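Long-range contacts in protein adenylyltransferase MntA (PDB 6M6U), which neutralises its cognate toxin HepT by transferring three AMP units in succession from ATP to a toxin tyrosine, and binds its own promoter: residues I17-L22 and A46-D51; Y24-Y29 and Q84-Q89; S38-A43 and L66-D71. The protein carries 2 engineered substitutions. One frame throughout, in Å; residues are numbered along the deposited sequence.

Contact 1: I17-L22 and A46-D51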
loop_
_atom_site.group_PDB
_atom_site.type_symbol
_atom_site.label_atom_id
_atom_site.label_comp_id
_atom_site.label_asym_id
_atom_site.label_seq_id
_atom_site.Cartn_x
_atom_site.Cartn_y
_atom_site.Cartn_z
ATOM N N ILE E 17 -4.155 -24.128 -18.924
ATOM C CA ILE E 17 -4.429 -23.211 -20.031
ATOM C C ILE E 17 -4.717 -23.998 -21.302
ATOM O O ILE E 17 -3.821 -24.669 -21.833
ATOM C CB ILE E 17 -3.265 -22.232 -20.248
ATOM C CG1 ILE E 17 -3.027 -21.403 -18.987
ATOM C CG2 ILE E 17 -3.570 -21.313 -21.421
ATOM C CD1 ILE E 17 -1.848 -20.464 -19.081
ATOM N N PRO E 18 -5.938 -23.939 -21.829
ATOM C CA PRO E 18 -6.230 -24.647 -23.080
ATOM C C PRO E 18 -5.463 -24.054 -24.251
ATOM O O PRO E 18 -5.298 -22.835 -24.355
ATOM C CB PRO E 18 -7.742 -24.453 -23.253
ATOM C CG PRO E 18 -8.046 -23.206 -22.490
ATOM C CD PRO E 18 -7.111 -23.214 -21.311
ATOM N N LYS E 19 -4.994 -24.937 -25.134
ATOM C CA LYS E 19 -4.342 -24.539 -26.384
ATOM C C LYS E 19 -3.151 -23.618 -26.128
ATOM O O LYS E 19 -2.914 -22.658 -26.864
ATOM C CB LYS E 19 -5.338 -23.882 -27.339
ATOM C CG LYS E 19 -6.502 -24.773 -27.721
ATOM C CD LYS E 19 -7.620 -23.955 -28.321
ATOM C CE LYS E 19 -8.128 -22.934 -27.317
ATOM N NZ LYS E 19 -8.870 -21.839 -27.985
ATOM N N LEU E 20 -2.405 -23.915 -25.067
ATOM C CA LEU E 20 -1.201 -23.159 -24.754
ATOM C C LEU E 20 -0.189 -23.286 -25.887
ATOM O O LEU E 20 -0.075 -24.336 -26.521
ATOM C CB LEU E 20 -0.607 -23.667 -23.444
ATOM C CG LEU E 20 0.547 -22.907 -22.804
ATOM C CD1 LEU E 20 0.130 -21.484 -22.483
ATOM C CD2 LEU E 20 0.965 -23.642 -21.540
ATOM N N GLN E 21 0.538 -22.214 -26.144
ATOM C CA GLN E 21 1.496 -22.232 -27.244
ATOM C C GLN E 21 2.902 -21.840 -26.826
ATOM O O GLN E 21 3.866 -22.381 -27.370
ATOM C CB GLN E 21 1.020 -21.304 -28.377
ATOM C CG GLN E 21 -0.268 -21.755 -29.043
ATOM C CD GLN E 21 -0.904 -20.670 -29.892
ATOM O OE1 GLN E 21 -0.487 -19.512 -29.855
ATOM N NE2 GLN E 21 -1.924 -21.039 -30.656
ATOM N N LEU E 22 3.050 -20.904 -25.889
ATOM C CA LEU E 22 4.365 -20.415 -25.503
ATOM C C LEU E 22 4.374 -20.114 -24.014
ATOM O O LEU E 22 3.422 -19.531 -23.492
ATOM C CB LEU E 22 4.747 -19.152 -26.296
ATOM C CG LEU E 22 4.973 -19.303 -27.806
ATOM C CD1 LEU E 22 4.922 -17.953 -28.507
ATOM C CD2 LEU E 22 6.290 -20.010 -28.114
ATOM N N ALA E 46 -1.556 -18.316 -25.635
ATOM C CA ALA E 46 -2.489 -19.379 -25.962
ATOM C C ALA E 46 -3.242 -18.996 -27.231
ATOM O O ALA E 46 -3.138 -17.868 -27.724
ATOM C CB ALA E 46 -3.460 -19.638 -24.804
ATOM N N ALA E 47 -4.014 -19.951 -27.758
ATOM C CA ALA E 47 -4.793 -19.683 -28.965
ATOM C C ALA E 47 -5.783 -18.545 -28.747
ATOM O O ALA E 47 -5.953 -17.684 -29.620
ATOM C CB ALA E 47 -5.522 -20.949 -29.417
ATOM N N ASP E 48 -6.444 -18.519 -27.592
ATOM C CA ASP E 48 -7.341 -17.437 -27.221
ATOM C C ASP E 48 -6.722 -16.588 -26.121
ATOM O O ASP E 48 -5.830 -17.027 -25.387
ATOM C CB ASP E 48 -8.695 -17.962 -26.728
ATOM C CG ASP E 48 -9.360 -18.890 -27.714
ATOM O OD1 ASP E 48 -9.986 -19.873 -27.262
ATOM O OD2 ASP E 48 -9.262 -18.643 -28.935
ATOM N N THR E 49 -7.221 -15.358 -26.012
ATOM C CA THR E 49 -6.935 -14.553 -24.836
ATOM C C THR E 49 -7.496 -15.253 -23.607
ATOM O O THR E 49 -8.587 -15.829 -23.647
ATOM C CB THR E 49 -7.560 -13.164 -24.961
ATOM O OG1 THR E 49 -8.984 -13.294 -24.968
ATOM C CG2 THR E 49 -7.123 -12.474 -26.240
ATOM N N LEU E 50 -6.740 -15.219 -22.517
ATOM C CA LEU E 50 -7.232 -15.766 -21.266
ATOM C C LEU E 50 -8.237 -14.804 -20.656
ATOM O O LEU E 50 -8.157 -13.589 -20.851
ATOM C CB LEU E 50 -6.090 -16.003 -20.276
ATOM C CG LEU E 50 -4.776 -16.626 -20.757
ATOM C CD1 LEU E 50 -3.878 -16.931 -19.565
ATOM C CD2 LEU E 50 -4.999 -17.878 -21.593
ATOM N N ASP E 51 -9.197 -15.360 -19.921
ATOM C CA ASP E 51 -10.013 -14.535 -19.045
ATOM C C ASP E 51 -9.109 -13.868 -18.014
ATOM O O ASP E 51 -8.250 -14.519 -17.412
ATOM C CB ASP E 51 -11.086 -15.384 -18.359
ATOM C CG ASP E 51 -11.901 -14.594 -17.342
ATOM O OD1 ASP E 51 -12.238 -15.159 -16.278
ATOM O OD2 ASP E 51 -12.205 -13.410 -17.606
#

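Contact 2: Y24-Y29 and Q84-Q89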
loop_
_atom_site.group_PDB
_atom_site.type_symbol
_atom_site.label_atom_id
_atom_site.label_comp_id
_atom_site.label_asym_id
_atom_site.label_seq_id
_atom_site.Cartn_x
_atom_site.Cartn_y
_atom_site.Cartn_z
ATOM N N TYR E 24 7.122 -18.246 -21.334
ATOM C CA TYR E 24 8.370 -17.526 -21.119
ATOM C C TYR E 24 8.511 -17.165 -19.656
ATOM O O TYR E 24 7.548 -16.727 -19.015
ATOM C CB TYR E 24 8.463 -16.223 -21.920
ATOM C CG TYR E 24 8.474 -16.396 -23.409
ATOM C CD1 TYR E 24 9.632 -16.767 -24.075
ATOM C CD2 TYR E 24 7.329 -16.170 -24.152
ATOM C CE1 TYR E 24 9.640 -16.920 -25.442
ATOM C CE2 TYR E 24 7.328 -16.319 -25.511
ATOM C CZ TYR E 24 8.484 -16.698 -26.154
ATOM O OH TYR E 24 8.476 -16.845 -27.520
ATOM N N LEU E 25 9.720 -17.341 -19.146
ATOM C CA LEU E 25 10.148 -16.687 -17.924
ATOM C C LEU E 25 10.870 -15.411 -18.336
ATOM O O LEU E 25 11.699 -15.436 -19.251
ATOM C CB LEU E 25 11.066 -17.612 -17.124
ATOM C CG LEU E 25 11.462 -17.253 -15.697
ATOM C CD1 LEU E 25 10.262 -17.350 -14.753
ATOM C CD2 LEU E 25 12.592 -18.170 -15.250
ATOM N N PHE E 26 10.525 -14.290 -17.707
ATOM C CA PHE E 26 11.188 -13.033 -18.034
ATOM C C PHE E 26 11.414 -12.251 -16.744
ATOM O O PHE E 26 11.162 -12.740 -15.639
ATOM C CB PHE E 26 10.398 -12.237 -19.089
ATOM C CG PHE E 26 9.092 -11.656 -18.594
ATOM C CD1 PHE E 26 8.980 -10.296 -18.336
ATOM C CD2 PHE E 26 7.968 -12.460 -18.424
ATOM C CE1 PHE E 26 7.781 -9.746 -17.891
ATOM C CE2 PHE E 26 6.765 -11.920 -17.979
ATOM C CZ PHE E 26 6.673 -10.557 -17.713
ATOM N N GLY E 27 11.923 -11.033 -16.891
ATOM C CA GLY E 27 12.180 -10.228 -15.721
ATOM C C GLY E 27 13.373 -10.730 -14.928
ATOM O O GLY E 27 14.311 -11.337 -15.455
ATOM N N SER E 28 13.308 -10.493 -13.622
ATOM C CA SER E 28 14.468 -10.714 -12.769
ATOM C C SER E 28 14.837 -12.191 -12.673
ATOM O O SER E 28 16.020 -12.524 -12.644
ATOM C CB SER E 28 14.203 -10.124 -11.386
ATOM O OG SER E 28 13.165 -10.811 -10.707
ATOM N N TYR E 29 13.852 -13.094 -12.634
ATOM C CA TYR E 29 14.169 -14.498 -12.375
ATOM C C TYR E 29 14.897 -15.154 -13.541
ATOM O O TYR E 29 15.672 -16.093 -13.329
ATOM C CB TYR E 29 12.903 -15.270 -12.012
ATOM C CG TYR E 29 12.670 -15.320 -10.516
ATOM C CD1 TYR E 29 12.462 -14.153 -9.788
ATOM C CD2 TYR E 29 12.670 -16.529 -9.830
ATOM C CE1 TYR E 29 12.256 -14.189 -8.418
ATOM C CE2 TYR E 29 12.458 -16.575 -8.458
ATOM C CZ TYR E 29 12.255 -15.401 -7.756
ATOM O OH TYR E 29 12.048 -15.440 -6.393
ATOM N N GLN E 84 7.845 -6.821 -26.247
ATOM C CA GLN E 84 9.240 -6.659 -26.645
ATOM C C GLN E 84 10.188 -7.100 -25.534
ATOM O O GLN E 84 11.211 -7.745 -25.800
ATOM C CB GLN E 84 9.504 -5.204 -27.036
ATOM C CG GLN E 84 10.969 -4.856 -27.281
ATOM C CD GLN E 84 11.448 -5.211 -28.686
ATOM O OE1 GLN E 84 10.729 -5.832 -29.470
ATOM N NE2 GLN E 84 12.668 -4.800 -29.011
ATOM N N GLN E 85 9.866 -6.768 -24.281
ATOM C CA GLN E 85 10.724 -7.182 -23.172
ATOM C C GLN E 85 10.793 -8.702 -23.076
ATOM O O GLN E 85 11.879 -9.279 -22.930
ATOM C CB GLN E 85 10.231 -6.583 -21.855
ATOM C CG GLN E 85 11.125 -6.962 -20.670
ATOM C CD GLN E 85 10.557 -6.555 -19.315
ATOM O OE1 GLN E 85 9.597 -5.788 -19.222
ATOM N NE2 GLN E 85 11.157 -7.075 -18.253
ATOM N N VAL E 86 9.636 -9.370 -23.156
ATOM C CA VAL E 86 9.609 -10.833 -23.166
ATOM C C VAL E 86 10.470 -11.373 -24.300
ATOM O O VAL E 86 11.272 -12.291 -24.110
ATOM C CB VAL E 86 8.160 -11.341 -23.278
ATOM C CG1 VAL E 86 8.138 -12.850 -23.492
ATOM C CG2 VAL E 86 7.373 -10.959 -22.033
ATOM N N VAL E 87 10.318 -10.799 -25.499
ATOM C CA VAL E 87 11.082 -11.253 -26.660
ATOM C C VAL E 87 12.572 -11.000 -26.458
ATOM O O VAL E 87 13.420 -11.785 -26.905
ATOM C CB VAL E 87 10.561 -10.562 -27.938
ATOM C CG1 VAL E 87 11.576 -10.661 -29.057
ATOM C CG2 VAL E 87 9.238 -11.169 -28.371
ATOM N N THR E 88 12.915 -9.903 -25.784
ATOM C CA THR E 88 14.313 -9.515 -25.626
ATOM C C THR E 88 15.015 -10.345 -24.553
ATOM O O THR E 88 16.015 -11.016 -24.827
ATOM C CB THR E 88 14.398 -8.023 -25.293
ATOM O OG1 THR E 88 14.021 -7.258 -26.441
ATOM C CG2 THR E 88 15.808 -7.637 -24.862
ATOM N N GLN E 89 14.499 -10.309 -23.326
ATOM C CA GLN E 89 15.152 -10.917 -22.176
ATOM C C GLN E 89 14.530 -12.239 -21.756
ATOM O O GLN E 89 15.008 -12.853 -20.799
ATOM C CB GLN E 89 15.102 -9.961 -20.988
ATOM C CG GLN E 89 13.727 -9.931 -20.357
ATOM C CD GLN E 89 13.667 -9.102 -19.105
ATOM O OE1 GLN E 89 12.599 -8.928 -18.518
ATOM N NE2 GLN E 89 14.811 -8.578 -18.683
#

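Contact 3: S38-A43 and L66-D71. Engineered in segment 38-43: Glu-39 (natural residue Asp), Glu-41 (natural residue Asp).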
loop_
_atom_site.group_PDB
_atom_site.type_symbol
_atom_site.label_atom_id
_atom_site.label_comp_id
_atom_site.label_asym_id
_atom_site.label_seq_id
_atom_site.Cartn_x
_atom_site.Cartn_y
_atom_site.Cartn_z
ATOM N N SER E 38 10.675 -9.990 -4.890
ATOM C CA SER E 38 10.342 -9.720 -6.281
ATOM C C SER E 38 9.527 -10.856 -6.884
ATOM O O SER E 38 9.739 -12.034 -6.578
ATOM C CB SER E 38 11.615 -9.499 -7.098
ATOM O OG SER E 38 12.495 -10.605 -6.989
ATOM N N GLU E 39 8.593 -10.489 -7.756
ATOM C CA GLU E 39 7.712 -11.467 -8.368
ATOM C C GLU E 39 8.468 -12.334 -9.367
ATOM O O GLU E 39 9.461 -11.918 -9.966
ATOM C CB GLU E 39 6.552 -10.780 -9.086
ATOM C CG GLU E 39 5.792 -9.766 -8.257
ATOM C CD GLU E 39 4.572 -9.229 -8.985
ATOM O OE1 GLU E 39 3.511 -9.892 -8.943
ATOM O OE2 GLU E 39 4.680 -8.149 -9.608
ATOM N N ILE E 40 7.984 -13.559 -9.531
ATOM C CA ILE E 40 8.320 -14.363 -10.696
ATOM C C ILE E 40 7.407 -13.907 -11.826
ATOM O O ILE E 40 6.180 -13.887 -11.676
ATOM C CB ILE E 40 8.154 -15.860 -10.399
ATOM C CG1 ILE E 40 8.996 -16.245 -9.176
ATOM C CG2 ILE E 40 8.545 -16.697 -11.606
ATOM C CD1 ILE E 40 8.635 -17.574 -8.581
ATOM N N GLU E 41 8.003 -13.494 -12.942
ATOM C CA GLU E 41 7.269 -12.934 -14.069
ATOM C C GLU E 41 7.222 -13.964 -15.186
ATOM O O GLU E 41 8.266 -14.376 -15.708
ATOM C CB GLU E 41 7.907 -11.626 -14.539
ATOM C CG GLU E 41 7.696 -10.471 -13.564
ATOM C CD GLU E 41 8.587 -9.274 -13.841
ATOM O OE1 GLU E 41 8.280 -8.485 -14.761
ATOM O OE2 GLU E 41 9.602 -9.121 -13.130
ATOM N N ILE E 42 6.012 -14.385 -15.542
ATOM C CA ILE E 42 5.791 -15.432 -16.529
ATOM C C ILE E 42 4.834 -14.909 -17.590
ATOM O O ILE E 42 3.823 -14.270 -17.273
ATOM C CB ILE E 42 5.232 -16.712 -15.873
ATOM C CG1 ILE E 42 6.169 -17.189 -14.766
ATOM C CG2 ILE E 42 5.022 -17.812 -16.919
ATOM C CD1 ILE E 42 5.504 -18.110 -13.770
ATOM N N ALA E 43 5.152 -15.180 -18.850
ATOM C CA ALA E 43 4.323 -14.789 -19.976
ATOM C C ALA E 43 3.895 -16.036 -20.736
ATOM O O ALA E 43 4.679 -16.975 -20.901
ATOM C CB ALA E 43 5.066 -13.834 -20.913
ATOM N N LEU E 66 4.868 -22.201 -5.934
ATOM C CA LEU E 66 6.251 -21.751 -5.959
ATOM C C LEU E 66 6.672 -21.024 -4.694
ATOM O O LEU E 66 7.854 -20.682 -4.568
ATOM C CB LEU E 66 6.477 -20.818 -7.155
ATOM C CG LEU E 66 6.312 -21.452 -8.530
ATOM C CD1 LEU E 66 6.223 -20.372 -9.603
ATOM C CD2 LEU E 66 7.475 -22.386 -8.796
ATOM N N ASP E 67 5.737 -20.756 -3.779
ATOM C CA ASP E 67 6.013 -20.021 -2.546
ATOM C C ASP E 67 6.670 -18.672 -2.840
ATOM O O ASP E 67 7.657 -18.277 -2.210
ATOM C CB ASP E 67 6.873 -20.853 -1.595
ATOM C CG ASP E 67 6.938 -20.257 -0.205
ATOM O OD1 ASP E 67 5.905 -19.724 0.259
ATOM O OD2 ASP E 67 8.027 -20.304 0.409
ATOM N N SER E 68 6.110 -17.957 -3.813
ATOM C CA SER E 68 6.645 -16.660 -4.208
ATOM C C SER E 68 5.586 -15.926 -5.012
ATOM O O SER E 68 4.708 -16.542 -5.616
ATOM C CB SER E 68 7.933 -16.812 -5.024
ATOM O OG SER E 68 8.371 -15.563 -5.528
ATOM N N ASP E 69 5.676 -14.598 -5.017
ATOM C CA ASP E 69 4.744 -13.809 -5.808
ATOM C C ASP E 69 4.960 -14.070 -7.294
ATOM O O ASP E 69 6.093 -14.123 -7.780
ATOM C CB ASP E 69 4.896 -12.320 -5.501
ATOM C CG ASP E 69 4.346 -11.946 -4.134
ATOM O OD1 ASP E 69 3.517 -12.712 -3.594
ATOM O OD2 ASP E 69 4.741 -10.885 -3.601
ATOM N N VAL E 70 3.864 -14.255 -8.013
ATOM C CA VAL E 70 3.904 -14.558 -9.434
ATOM C C VAL E 70 3.087 -13.508 -10.170
ATOM O O VAL E 70 2.016 -13.102 -9.703
ATOM C CB VAL E 70 3.379 -15.979 -9.724
ATOM C CG1 VAL E 70 3.100 -16.161 -11.220
ATOM C CG2 VAL E 70 4.384 -17.012 -9.233
ATOM N N ASP E 71 3.615 -13.039 -11.293
ATOM C CA ASP E 71 2.866 -12.197 -12.214
ATOM C C ASP E 71 2.745 -12.950 -13.529
ATOM O O ASP E 71 3.760 -13.291 -14.148
ATOM C CB ASP E 71 3.546 -10.844 -12.420
ATOM C CG ASP E 71 2.708 -9.897 -13.261
ATOM O OD1 ASP E 71 3.295 -9.074 -13.994
ATOM O OD2 ASP E 71 1.462 -9.974 -13.189
#

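Contact 1: I17-L22 and A46-D51
Lys-19 lies along Ala-47 and reaches past it to Asp-48. Its CB starts against the Ala-47 methyl, 3.6 Å from CB to CB. CG stands farther off the same methyl, 4.3 Å from Ala-47 CB, and CD is 3.8 Å from it. A bend at chi3 (-61°) turns the chain, and CE then touches both partners, 3.6 Å from Asp-48 OD1 and 3.9 Å from Ala-47 CB. At the tip, NZ forms a salt bridge with Asp-48 OD1; the modelled separation is implausibly short, so its exact geometry is doubtful. The backbone of Lys-19 grips too: its O accepts a hydrogen bond from Ala-47 N at 3.1 Å, bent at the hydrogen (144°), and also receives a CA-H...O contact from Ala-46 CA. Lys-19 occupies a type II beta turn running from Ile-17 to Leu-20, just before Leu-20 pairs with Ala-46 as an antiparallel, non-hydrogen-bonded pair.

At the first residue of the turn, Ile-17 brings CG2 to 3.7 Å from Leu-50 CD2 and 3.8 Å from Ala-46 CB. With CG2 anti to the backbone N (CG1 at chi1 -60°), that methyl touches both residues, and the Ile-17 and Leu-50 side chains meet at about a right angle. Gln-21 lays its amide beside the Ala-46 to Ala-47 backbone.

Beyond Leu-20 a classic beta bulge sets Gln-21 and Leu-22 of strand 20-26 against the single residue Leu-45 of strand 40-46. Leu-22 touches Phe-103 of helix 97-125, Leu-20 touches Trp-94 of strand 91-94, and Asp-51 caps the start of helix 52-66 through Ala-54 N.

Contact 2: Y24-Y29 and Q84-Q89
Val-86 splits its two methyls between a pair of aromatic rings on strand 20-26. CG2 sits over one face of Phe-26, 3.9 Å from the ring centroid and only 11° off the ring normal, a well-centred CH-pi contact. CG1 meets Tyr-24 instead, approaching its ring obliquely to 3.5 Å from CD2; the Tyr-24 hydroxyl is hydrogen-bonded to Asp-100. Phe-26 reaches the helix with CG lodged between its own backbone N and carbonyl carbon (chi1 70°). At the ring's edge, near its plane, lie Gln-85 NE2 and Gln-89 OE1, each 3.9 Å from Phe-26 CD1.

The next residue, Gly-27, opens the GSX(10)DXD motif of this polymerase-beta-type nucleotidyltransferase, and helix 80-89 packs across strand 20-26 where the chain enters that motif. The strand and helix segments run nearly perpendicular.

Gln-89 makes the polar link. Its OE1 accepts the Gly-27 N-H at 2.7 Å, with the donor standing above the amide plane and the bond bent to 135° at the hydrogen. Gln-85 NE2 also donates to Gln-89 OE1, but that modelled distance is too short to be trusted. Val-87 O accepts a weak hydrogen bond from Arg-59 of a HepT toxin chain.

Contact 3: S38-A43 and L66-D71
Glu-39, Ile-40 and Glu-41 run alongside Asp-69, Val-70 and Asp-71 where the two parallel strands of a beta-alpha-beta unit meet, joined through helix 52-66. This is the magnesium site of the nucleotidyltransferase fold: Asp-71 is a magnesium ligand, while Glu-39 and Glu-41 are engineered replacements of the two aspartates of the DXD motif, also magnesium-binding positions.

Backbone hydrogen bonds zip the strands together. Ile-40 N donates to Asp-69 O at 2.6 Å, Asp-71 N to Ile-40 O at 2.7 Å, and Ile-42 N to Asp-71 O at 2.9 Å, the last almost straight (174°). CA-H...O contacts from Glu-39, Val-70 and Glu-41 add to the same ladder.

Apolar contacts gather on the face that carries Ile-40 and Val-70. Ile-40 CD1 touches Leu-66 CD1 at 3.8 Å and also lies against Ser-68. Val-70 divides its branches: with CG1 anti to the backbone N (chi1 166°), CG1 meets Ile-42 CD1 at 4.0 Å while CG2 leans on Ile-40 CB. Helices 6-16 and 52-66 pack on this layer.

Acidic groups form the last set. Asp-69 turns its carboxylate to a salt bridge with Arg-70 of a HepT toxin chain, its CB resting near Glu-39 CG. The carboxylate planes of Glu-39 and Asp-71 are 19° apart, but the groups do not touch, Glu-39 OE2 being 4.7 Å from Asp-71 OD1; Glu-39 OE1 lies 3.6 Å from Asp-71 CB.

Overall arrangement
From the N terminus, the chain leaves helix 6-16 and enters strand 20-26, whose start is used by contact 1 and whose end by contact 2. Strand 40-46 follows; contact 3 takes its beginning, and contact 1 closes its loop at the end of that strand and in the residues that follow, ahead of helix 52-66. Residues 66-71 then close contact 3, and helix 80-89 closes contact 2, the longest loop. Contact 3 is therefore nested inside contact 2, while contact 1 crosses both. Contacts 2 and 3 touch directly through strand pairing, Phe-26 with Glu-41 and Tyr-24 with Ala-43. Contact 1 lies at the far end of these strands, its centre about 18 Å from that of contact 2.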